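Local coordinates for protein ribokinase (Giardia lamblia, PDB 6WHJ) that probably phosphorylates ribose at O-5 with ATP and magnesium, giving ribose 5-phosphate for nucleotide synthesis and the pentose phosphate pathway, at residues 129-132 and 133-137; 194-198 and 199-203. All blocks are in the same frame, centred on the assembly; numbering follows the deposited sequence.

Contact 1 (129-132 and 133-137)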
# COMPACT_ATOMS: atom_id res chain seq x y z
N PRO B 129 31.44 7.25 -5.00
CA PRO B 129 32.81 6.93 -5.41
C PRO B 129 33.83 6.96 -4.29
O PRO B 129 34.93 6.42 -4.46
CB PRO B 129 33.11 8.00 -6.47
CG PRO B 129 32.21 9.13 -6.12
CD PRO B 129 30.96 8.49 -5.63
N ASP B 130 33.52 7.62 -3.16
CA ASP B 130 34.47 7.76 -2.07
C ASP B 130 34.23 6.78 -0.94
O ASP B 130 34.74 6.96 0.16
CB ASP B 130 34.44 9.20 -1.55
CG ASP B 130 34.93 10.18 -2.58
OD1 ASP B 130 36.01 9.93 -3.15
OD2 ASP B 130 34.23 11.18 -2.85
N LEU B 131 33.49 5.70 -1.22
CA LEU B 131 33.18 4.73 -0.18
C LEU B 131 34.43 4.00 0.30
O LEU B 131 34.56 3.71 1.49
CB LEU B 131 32.15 3.73 -0.71
CG LEU B 131 31.78 2.52 0.15
CD1 LEU B 131 31.12 3.00 1.44
CD2 LEU B 131 30.86 1.60 -0.61
N MET B 132 35.35 3.71 -0.62
CA MET B 132 36.54 2.94 -0.28
C MET B 132 37.33 3.62 0.83
O MET B 132 37.86 2.95 1.73
CB MET B 132 37.42 2.76 -1.53
CG MET B 132 38.69 1.96 -1.30
SD MET B 132 38.40 0.22 -0.88
CE MET B 132 37.70 -0.39 -2.42
N ALA B 133 37.41 4.95 0.80
CA ALA B 133 38.17 5.67 1.82
C ALA B 133 37.58 5.45 3.21
O ALA B 133 38.32 5.36 4.20
CB ALA B 133 38.22 7.16 1.49
N VAL B 134 36.25 5.36 3.30
CA VAL B 134 35.60 5.15 4.59
C VAL B 134 35.76 3.71 5.04
O VAL B 134 36.04 3.44 6.22
CB VAL B 134 34.11 5.55 4.50
CG1 VAL B 134 33.45 5.42 5.86
CG2 VAL B 134 33.95 6.95 3.96
N LEU B 135 35.63 2.76 4.11
CA LEU B 135 35.65 1.35 4.46
C LEU B 135 37.01 0.90 4.98
O LEU B 135 37.08 0.02 5.85
CB LEU B 135 35.28 0.52 3.23
CG LEU B 135 33.81 0.37 2.86
CD1 LEU B 135 33.67 -0.39 1.52
CD2 LEU B 135 33.07 -0.38 3.97
N VAL B 136 38.11 1.50 4.49
CA VAL B 136 39.44 1.08 4.92
C VAL B 136 39.79 1.57 6.31
O VAL B 136 40.85 1.20 6.84
CB VAL B 136 40.53 1.54 3.93
CG1 VAL B 136 40.30 0.92 2.56
CG2 VAL B 136 40.54 3.06 3.83
N LYS B 137 38.92 2.37 6.94
CA LYS B 137 39.11 2.79 8.32
C LYS B 137 38.00 2.31 9.24
O LYS B 137 38.05 2.59 10.45
CB LYS B 137 39.23 4.32 8.41

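Contact 2 (194-198 and 199-203)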
# COMPACT_ATOMS: atom_id res chain seq x y z
N PHE B 194 27.21 -14.04 9.24
CA PHE B 194 25.95 -14.21 8.53
C PHE B 194 24.82 -14.28 9.54
O PHE B 194 24.91 -15.04 10.52
CB PHE B 194 26.03 -15.47 7.66
CG PHE B 194 24.90 -15.63 6.68
CD1 PHE B 194 24.60 -14.62 5.77
CD2 PHE B 194 24.19 -16.81 6.61
CE1 PHE B 194 23.58 -14.77 4.85
CE2 PHE B 194 23.17 -16.97 5.69
CZ PHE B 194 22.87 -15.95 4.81
N CYS B 195 23.76 -13.50 9.32
CA CYS B 195 22.68 -13.32 10.31
C CYS B 195 21.32 -13.63 9.71
O CYS B 195 20.49 -12.73 9.52
CB CYS B 195 22.69 -11.90 10.87
SG CYS B 195 24.25 -11.42 11.58
N PRO B 196 21.04 -14.89 9.41
CA PRO B 196 19.71 -15.25 8.94
C PRO B 196 18.77 -15.53 10.10
O PRO B 196 19.19 -15.84 11.22
CB PRO B 196 19.98 -16.54 8.15
CG PRO B 196 21.04 -17.19 8.94
CD PRO B 196 21.93 -16.07 9.45
N ASN B 197 17.48 -15.41 9.83
CA ASN B 197 16.53 -16.00 10.76
C ASN B 197 16.26 -17.43 10.30
O ASN B 197 16.86 -17.91 9.34
CB ASN B 197 15.29 -15.10 10.88
CG ASN B 197 14.45 -15.04 9.62
OD1 ASN B 197 14.57 -15.87 8.71
ND2 ASN B 197 13.63 -14.00 9.54
N GLU B 198 15.35 -18.14 10.98
CA GLU B 198 15.17 -19.55 10.66
C GLU B 198 14.74 -19.74 9.21
O GLU B 198 15.35 -20.53 8.47
CB GLU B 198 14.15 -20.20 11.59
CG GLU B 198 14.44 -21.69 11.79
CD GLU B 198 13.44 -22.37 12.69
OE1 GLU B 198 13.42 -23.62 12.69
OE2 GLU B 198 12.66 -21.67 13.37
N LEU B 199 13.70 -19.02 8.78
CA LEU B 199 13.16 -19.19 7.44
C LEU B 199 14.14 -18.72 6.37
O LEU B 199 14.27 -19.36 5.32
CB LEU B 199 11.84 -18.42 7.31
CG LEU B 199 11.17 -18.44 5.94
CD1 LEU B 199 10.42 -19.75 5.71
CD2 LEU B 199 10.25 -17.24 5.78
N GLU B 200 14.84 -17.60 6.62
CA GLU B 200 15.82 -17.13 5.64
C GLU B 200 16.95 -18.13 5.47
O GLU B 200 17.44 -18.33 4.35
CB GLU B 200 16.36 -15.75 6.04
CG GLU B 200 15.42 -14.62 5.71
CD GLU B 200 15.53 -13.46 6.67
OE1 GLU B 200 14.62 -12.60 6.65
OE2 GLU B 200 16.53 -13.39 7.42
N ALA B 201 17.39 -18.75 6.56
CA ALA B 201 18.42 -19.78 6.46
C ALA B 201 17.91 -20.99 5.70
O ALA B 201 18.65 -21.62 4.94
CB ALA B 201 18.91 -20.18 7.85
N LEU B 202 16.63 -21.33 5.89
CA LEU B 202 16.08 -22.50 5.23
C LEU B 202 15.88 -22.26 3.75
O LEU B 202 16.04 -23.19 2.94
CB LEU B 202 14.76 -22.90 5.89
CG LEU B 202 14.94 -23.68 7.19
CD1 LEU B 202 13.59 -24.00 7.84
CD2 LEU B 202 15.75 -24.94 6.93
N GLU B 203 15.54 -21.03 3.36
CA GLU B 203 15.33 -20.74 1.95
C GLU B 203 16.63 -20.63 1.18
O GLU B 203 16.66 -20.95 -0.01
CB GLU B 203 14.52 -19.45 1.79
CG GLU B 203 13.09 -19.55 2.29
CD GLU B 203 12.11 -19.86 1.16
OE1 GLU B 203 12.52 -20.53 0.18
OE2 GLU B 203 10.94 -19.43 1.26

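Contact 1 (129-132 and 133-137)
L131 and L135, one turn apart on the short helix 131-135, make the closer of the two apolar side-chain contacts here. CG of L131 lies 3.7 Å from CD1 of L135, and the two chains cross obliquely. With chi1 near 174°, L131 swings its isobutyl group away from its backbone N and beside its carbonyl carbon, where CD1 of L135 meets it. That side faces the body of the domain: L131 rests on V10 and I12 of strand 9-12 and on F155 of helix 149-165, and L135 on V158 of the same helix. The next pair, M132 and V136, is looser. The methionine chain bends at both chi2 and chi3, which brings SD to 4.0 Å from CG1 of V136, the two side chains meeting at about a right angle; M132 also touches V158 and Q161.

Backbone bonds hold the turn together. The carbonyl O of L131 accepts from the amide N of L135 at 3.0 Å, and the N of V134 bonds weakly to the same oxygen. One residue on, V136 N donates to M132 O at 3.1 Å. At the start of the turn, A133 N makes a weak bond to D130 O.

One face of the helix, L131 and L135 with V134 beside them, is therefore apolar and rests on strand 9-12 and helix 149-165, V134 reaching V10. A133, and D130 just before the helix, are exposed. This division is consistent with a short amphipathic turn, whose backbone is closed by two sound bonds of the i to i+4 kind while its leucines are buried against the domain.

Contact 2 (194-198 and 199-203)
A capping box between N197 and E200 starts helix 198-205, in the loop that leaves strand 193-194 of the large sheet. N197 is the N-cap. Its CG sits between the backbone N and the carbonyl carbon (chi1 68°), which turns OD1 onto the first turn, where it accepts from the amide N of E200 at 2.7 Å. The donor lies almost on the extension of the side-chain C=O bond (177°). E200 answers in the reverse direction: its chain, bent at chi2, folds back and OE2 accepts from the backbone N of N197 at 3.3 Å, the N-H arriving from above the carboxylate plane. The amide and carboxylate also lie stacked, their planes 20° apart, with CG of N197 3.4 Å from OE2 of E200.

Ordinary helical bonds follow, A201 N to N197 O and L202 N to E198 O, both at 3.0 Å. Beside the box, CB of P196 packs on CB of A201 at 3.8 Å; P196 also touches V236 and A201 touches F238, both of strand 235-239. E198 extends away from the box, its OE1 accepting from C214 N and its OE2 in a salt bridge with R243, a predicted ATP-binding residue.

N197 is itself predicted to bind ATP. The E200 N bond to OD1 sets the rotation of its amide, and the carboxylate stacked on it probably limits its rocking. The cap therefore ties the orientation of a probable nucleotide-site residue to the first turn of the helix, whose N-terminal amides would probably favour the nearby negative charge of E200.

Contact 1 comes first along the chain and contact 2 later, both in the same ribokinase-like fold. Their centres are about 29 Å apart and their nearest atoms about 16 Å, so the two do not touch. The common element is the nine-stranded sheet: helix 131-135 precedes strand 140-143 and packs on neighbouring strand 9-12, whereas segment 194-198 leaves strand 193-194, two places beyond 140-143 in the sheet order. Contact 1 lies on the periphery, away from the predicted substrate, ATP and potassium sites. Contact 2 is nearer the chain centre and holds a predicted ATP-binding residue, so one belongs to the domain's outer packing and the other to its probable nucleotide site.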